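Iron transport multicopper oxidase FET3 (Saccharomyces cerevisiae, PDB 1ZPU) oxidises ferrous to ferric iron with molecular oxygen, using four copper ions, so that the iron can be taken up through the permease FTR1. Local coordinates at residues A[141-146]-A[163-168]; A[149-154]-A[465-470]. All blocks are in the same frame, centred on the assembly; numbering follows the deposited sequence.

Overall arrangement
Interactions 1 and 2 lie with centres about 10 Å apart, on the same side of the chain's centre, where the second plastocyanin-like domain faces the third. Their segments alternate along the chain: 141-146 ends strand 133-142; segment 149-154 lies on the helix that follows; 163-168 is the loop running into strand 169-172; and segment 465-470 comes some 300 residues later, carrying the type 1 copper ligand His468. Interaction 1 is therefore internal to the second domain, whereas interaction 2 joins domains. They touch directly: Glu164 OE2 lies 2.5 Å from His468 NE2, a probable hydrogen bond that makes the 163-168 loop second-shell to the copper site.

Interaction 1: A[141-146]-A[163-168]; sequences EWYHDL and AEPIPQ. With MAN (alpha-D-mannopyranose), chain H.
Tyr143 packs against the loop 163-168, and its hydroxyl donates to a backbone carbonyl there: Tyr143 OH to Pro165 O is 2.6 Å, with the donor tilted 34° from the carbonyl plane. The same ring carries Pro167 over one face, its CA 3.7 Å from the centroid of the Tyr143 ring, a CH-pi contact displaced toward the rim. With CG beside the backbone N and opposite the carbonyl carbon (chi1 -73°), the ring extends along the loop from Pro167 to Pro165. At the other end, Gln168 N reaches Trp142 O over 2.7 Å, and Asn169 also bonds to the backbone of Trp142, so the loop enters strand 169-172 already paired with strand 133-142 of the cupredoxin-like sheet. Gln168 then bends at chi2 (61°) and returns its amide to the chain: His144 N donates to Gln168 OE1 at 3.0 Å, in the carbonyl plane on a lone pair, while Gln168 NE2 donates to Ile166 O at 2.7 Å. Both ends of the amide are thus engaged, which fixes its rotation. Gln168 CG meanwhile sits over the centre of the His144 ring, 3.8 Å from its centroid. That imidazole is held by Asp17 at NE2, and a mannose of an N-linked glycan lies beside it, MAN C6 being 3.9 Å from His144 CE1. Further out, Glu141, whose CG packs on Pro167 CB, directs its carboxylate to the backbone N-H groups of Gly197, Phe198 and Val199. A phenylalanine in place of Tyr143 would probably leave Pro165 O and the Trp467 indole N-H without this partner. The hydroxyl, donating to Pro165 O and probably accepting from Trp467 NE1, would thus link the loop to helix 466-470, which carries the copper ligand His468.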
# COMPACT_ATOMS: atom_id res chain seq x y z
N GLU A 141 -9.16 9.35 2.51
CA GLU A 141 -10.59 9.64 2.32
C GLU A 141 -11.36 9.01 3.48
O GLU A 141 -10.81 8.17 4.20
CB GLU A 141 -11.12 9.13 0.98
CG GLU A 141 -11.36 7.61 0.90
CD GLU A 141 -10.06 6.81 0.81
OE1 GLU A 141 -9.49 6.74 -0.31
OE2 GLU A 141 -9.63 6.26 1.87
N TRP A 142 -12.61 9.41 3.66
CA TRP A 142 -13.42 8.88 4.75
C TRP A 142 -14.84 8.47 4.29
O TRP A 142 -15.51 9.20 3.53
CB TRP A 142 -13.47 9.91 5.88
CG TRP A 142 -14.09 9.39 7.11
CD1 TRP A 142 -15.26 9.80 7.68
CD2 TRP A 142 -13.59 8.36 7.94
NE1 TRP A 142 -15.52 9.08 8.82
CE2 TRP A 142 -14.51 8.18 9.00
CE3 TRP A 142 -12.45 7.54 7.89
CZ2 TRP A 142 -14.33 7.24 9.99
CZ3 TRP A 142 -12.28 6.59 8.89
CH2 TRP A 142 -13.21 6.45 9.93
N TYR A 143 -15.28 7.29 4.72
CA TYR A 143 -16.62 6.77 4.43
C TYR A 143 -17.48 6.87 5.66
O TYR A 143 -16.97 6.84 6.78
CB TYR A 143 -16.56 5.30 3.98
CG TYR A 143 -16.02 5.09 2.58
CD1 TYR A 143 -14.66 5.06 2.34
CD2 TYR A 143 -16.87 4.92 1.50
CE1 TYR A 143 -14.15 4.87 1.07
CE2 TYR A 143 -16.38 4.73 0.21
CZ TYR A 143 -15.01 4.71 0.01
OH TYR A 143 -14.48 4.52 -1.25
N HIS A 144 -18.78 6.99 5.46
CA HIS A 144 -19.75 7.05 6.55
C HIS A 144 -20.30 5.70 6.92
O HIS A 144 -20.93 5.54 7.95
CB HIS A 144 -20.89 7.96 6.15
CG HIS A 144 -20.56 9.41 6.29
ND1 HIS A 144 -21.53 10.39 6.36
CD2 HIS A 144 -19.37 10.03 6.42
CE1 HIS A 144 -20.94 11.56 6.51
NE2 HIS A 144 -19.63 11.37 6.54
N ASP A 145 -20.09 4.72 6.05
CA ASP A 145 -20.47 3.36 6.33
C ASP A 145 -19.22 2.51 6.45
O ASP A 145 -18.22 2.78 5.79
CB ASP A 145 -21.37 2.83 5.21
CG ASP A 145 -22.69 3.60 5.10
OD1 ASP A 145 -23.72 3.18 5.71
OD2 ASP A 145 -22.69 4.64 4.39
N LEU A 146 -19.28 1.49 7.30
CA LEU A 146 -18.20 0.54 7.47
C LEU A 146 -17.99 -0.27 6.20
O LEU A 146 -18.92 -0.48 5.42
CB LEU A 146 -18.50 -0.42 8.61
CG LEU A 146 -18.68 0.13 10.02
CD1 LEU A 146 -20.11 0.64 10.24
CD2 LEU A 146 -18.40 -1.01 10.95
N ALA A 163 -18.36 -0.74 -10.06
CA ALA A 163 -18.22 0.61 -9.52
C ALA A 163 -17.86 0.56 -8.05
O ALA A 163 -18.55 -0.05 -7.24
CB ALA A 163 -19.49 1.41 -9.73
N GLU A 164 -16.74 1.20 -7.72
CA GLU A 164 -16.25 1.30 -6.36
C GLU A 164 -17.05 2.34 -5.59
O GLU A 164 -17.35 3.40 -6.15
CB GLU A 164 -14.80 1.77 -6.44
CG GLU A 164 -14.57 2.54 -7.75
CD GLU A 164 -13.41 1.97 -8.50
OE1 GLU A 164 -12.82 2.66 -9.37
OE2 GLU A 164 -13.08 0.82 -8.17
N PRO A 165 -17.39 2.05 -4.31
CA PRO A 165 -18.18 2.96 -3.48
C PRO A 165 -17.51 4.31 -3.27
O PRO A 165 -16.32 4.39 -3.06
CB PRO A 165 -18.30 2.23 -2.15
CG PRO A 165 -17.29 1.19 -2.18
CD PRO A 165 -17.04 0.82 -3.59
N ILE A 166 -18.31 5.37 -3.33
CA ILE A 166 -17.81 6.73 -3.27
C ILE A 166 -17.73 7.24 -1.84
O ILE A 166 -18.72 7.16 -1.11
CB ILE A 166 -18.70 7.62 -4.16
CG1 ILE A 166 -18.50 7.19 -5.62
CG2 ILE A 166 -18.35 9.09 -4.00
CD1 ILE A 166 -19.75 7.20 -6.41
N PRO A 167 -16.55 7.77 -1.44
CA PRO A 167 -16.30 8.26 -0.08
C PRO A 167 -17.02 9.57 0.19
O PRO A 167 -17.50 10.20 -0.74
CB PRO A 167 -14.78 8.47 -0.06
CG PRO A 167 -14.37 8.57 -1.44
CD PRO A 167 -15.38 7.93 -2.32
N GLN A 168 -17.09 9.99 1.45
CA GLN A 168 -17.89 11.16 1.79
C GLN A 168 -17.08 12.42 1.97
O GLN A 168 -17.62 13.51 1.81
CB GLN A 168 -18.75 10.88 3.01
CG GLN A 168 -20.07 10.16 2.69
CD GLN A 168 -19.85 8.80 2.03
OE1 GLN A 168 -19.56 7.81 2.71
NE2 GLN A 168 -19.97 8.75 0.72
C1 MAN H . -21.42 17.52 3.42
C2 MAN H . -20.02 17.66 2.84
C3 MAN H . -19.74 16.59 1.79
C4 MAN H . -20.10 15.22 2.35
C5 MAN H . -21.53 15.19 2.82
C6 MAN H . -21.84 13.84 3.44
O2 MAN H . -19.08 17.51 3.86
O3 MAN H . -18.38 16.60 1.44
O4 MAN H . -19.92 14.24 1.36
O5 MAN H . -21.69 16.18 3.82
O6 MAN H . -23.13 13.92 4.00

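Interaction 2: A[149-154]-A[465-470]; sequences DLTKSF and IEWHLL. With CU1 (copper (I) ion), chain B.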
# COMPACT_ATOMS: atom_id res chain seq x y z
N ASP A 149 -20.28 -3.31 5.44
CA ASP A 149 -21.58 -2.96 4.85
C ASP A 149 -21.53 -2.57 3.37
O ASP A 149 -22.38 -3.00 2.57
CB ASP A 149 -22.26 -1.90 5.70
CG ASP A 149 -22.71 -2.45 7.03
OD1 ASP A 149 -23.05 -3.66 7.08
OD2 ASP A 149 -22.72 -1.70 8.04
N LEU A 150 -20.52 -1.79 3.00
CA LEU A 150 -20.33 -1.40 1.61
C LEU A 150 -20.04 -2.60 0.72
O LEU A 150 -20.56 -2.68 -0.40
CB LEU A 150 -19.23 -0.34 1.47
CG LEU A 150 -19.48 0.98 2.21
CD1 LEU A 150 -18.28 1.86 2.18
CD2 LEU A 150 -20.71 1.69 1.67
N THR A 151 -19.25 -3.54 1.22
CA THR A 151 -18.89 -4.75 0.50
C THR A 151 -20.10 -5.54 0.01
O THR A 151 -20.06 -6.16 -1.05
CB THR A 151 -18.05 -5.67 1.40
OG1 THR A 151 -16.88 -4.96 1.84
CG2 THR A 151 -17.62 -6.95 0.67
N LYS A 152 -21.19 -5.50 0.78
CA LYS A 152 -22.40 -6.24 0.46
C LYS A 152 -22.99 -5.79 -0.86
O LYS A 152 -23.48 -6.61 -1.64
CB LYS A 152 -23.44 -6.08 1.56
CG LYS A 152 -23.12 -6.79 2.84
CD LYS A 152 -24.00 -6.26 3.95
CE LYS A 152 -23.51 -6.71 5.31
NZ LYS A 152 -24.62 -6.57 6.29
N SER A 153 -22.96 -4.48 -1.09
CA SER A 153 -23.46 -3.94 -2.34
C SER A 153 -22.35 -3.66 -3.36
O SER A 153 -22.64 -3.40 -4.52
CB SER A 153 -24.34 -2.70 -2.13
OG SER A 153 -23.68 -1.76 -1.31
N PHE A 154 -21.08 -3.73 -2.94
CA PHE A 154 -19.98 -3.59 -3.89
C PHE A 154 -19.75 -4.85 -4.71
O PHE A 154 -19.64 -4.80 -5.93
CB PHE A 154 -18.67 -3.22 -3.20
CG PHE A 154 -17.49 -3.21 -4.11
CD1 PHE A 154 -17.51 -2.44 -5.28
CD2 PHE A 154 -16.35 -3.94 -3.80
CE1 PHE A 154 -16.41 -2.42 -6.14
CE2 PHE A 154 -15.23 -3.93 -4.64
CZ PHE A 154 -15.26 -3.17 -5.82
N ILE A 465 -5.66 -0.30 -3.89
CA ILE A 465 -7.01 0.18 -3.73
C ILE A 465 -7.79 -0.96 -3.13
O ILE A 465 -7.98 -2.00 -3.76
CB ILE A 465 -7.66 0.59 -5.06
CG1 ILE A 465 -7.08 1.93 -5.55
CG2 ILE A 465 -9.20 0.68 -4.90
CD1 ILE A 465 -7.44 2.26 -6.99
N GLU A 466 -8.25 -0.77 -1.90
CA GLU A 466 -8.85 -1.83 -1.13
C GLU A 466 -9.97 -2.57 -1.85
O GLU A 466 -10.08 -3.80 -1.75
CB GLU A 466 -9.32 -1.26 0.20
CG GLU A 466 -8.19 -1.21 1.23
CD GLU A 466 -7.87 -2.61 1.80
OE1 GLU A 466 -8.73 -3.14 2.55
OE2 GLU A 466 -6.77 -3.15 1.48
N TRP A 467 -10.78 -1.82 -2.59
CA TRP A 467 -11.87 -2.40 -3.37
C TRP A 467 -11.34 -3.36 -4.44
O TRP A 467 -11.92 -4.42 -4.66
CB TRP A 467 -12.72 -1.30 -3.99
CG TRP A 467 -13.10 -0.23 -3.00
CD1 TRP A 467 -12.74 1.09 -3.03
CD2 TRP A 467 -13.93 -0.40 -1.82
NE1 TRP A 467 -13.30 1.75 -1.95
CE2 TRP A 467 -14.03 0.86 -1.20
CE3 TRP A 467 -14.60 -1.49 -1.25
CZ2 TRP A 467 -14.76 1.07 -0.03
CZ3 TRP A 467 -15.32 -1.30 -0.09
CH2 TRP A 467 -15.40 -0.02 0.51
N HIS A 468 -10.24 -2.99 -5.08
CA HIS A 468 -9.69 -3.80 -6.15
C HIS A 468 -8.99 -5.06 -5.62
O HIS A 468 -9.01 -6.12 -6.26
CB HIS A 468 -8.78 -2.96 -7.05
CG HIS A 468 -9.48 -1.81 -7.70
ND1 HIS A 468 -8.80 -0.80 -8.36
CD2 HIS A 468 -10.79 -1.48 -7.79
CE1 HIS A 468 -9.66 0.08 -8.82
NE2 HIS A 468 -10.87 -0.31 -8.49
N LEU A 469 -8.39 -4.93 -4.44
CA LEU A 469 -7.81 -6.08 -3.76
C LEU A 469 -8.92 -7.06 -3.35
O LEU A 469 -8.74 -8.27 -3.44
CB LEU A 469 -7.01 -5.62 -2.55
CG LEU A 469 -6.25 -6.68 -1.75
CD1 LEU A 469 -5.18 -7.41 -2.60
CD2 LEU A 469 -5.64 -6.00 -0.52
N LEU A 470 -10.06 -6.52 -2.93
CA LEU A 470 -11.25 -7.34 -2.65
C LEU A 470 -11.75 -8.04 -3.90
O LEU A 470 -12.26 -9.17 -3.81
CB LEU A 470 -12.38 -6.51 -2.05
CG LEU A 470 -12.29 -6.39 -0.53
CD1 LEU A 470 -13.03 -5.14 -0.04
CD2 LEU A 470 -12.83 -7.65 0.15
CU CU1 B . -6.75 -0.87 -8.75
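The indole of Trp467 packs against Leu150, Thr151 and Phe154 of helix 147-154, joining the third plastocyanin-like domain to the second. Its helix belongs to the multicopper oxidase signature, a His-Cys-His sequence followed by the type 1 copper ligand His468. The axes of the two short helical segments stay 11.8 Å apart and cross at -57°, a separation bridged by large side chains. Trp467 CB begins the contact, with Phe154 CZ at 3.6 Å. Next, CE3 of the indole comes to 3.9 Å from Phe154 CD2, as the Trp467 edge turns toward the Phe154 face. This is an edge-to-face pair, centroids 5.5 Å apart and planes at 66°. Phe154 has CG anti to the backbone N (chi1 174°), which carries its ring across to the neighbouring helix, and the ring edge also faces the carbonyl Trp467 O. Thr151 OG1 lies near the indole plane, 4.4 Å from Trp467 CZ3, a loose approach; that hydroxyl is hydrogen-bonded to Val147 O. The far corner, CH2, ends against Leu150, 3.8 Å from CD1, and on the other edge NE1 is hydrogen-bonded to Tyr143 OH. Leu470, one turn on, adds its CD1 near Thr151. On the metal side of the helix, Ile465 CG2 lies over the centre of the His468 ring, and His468 ND1 binds the copper ion at 2.1 Å, together with Cys463 SG and His392 ND1.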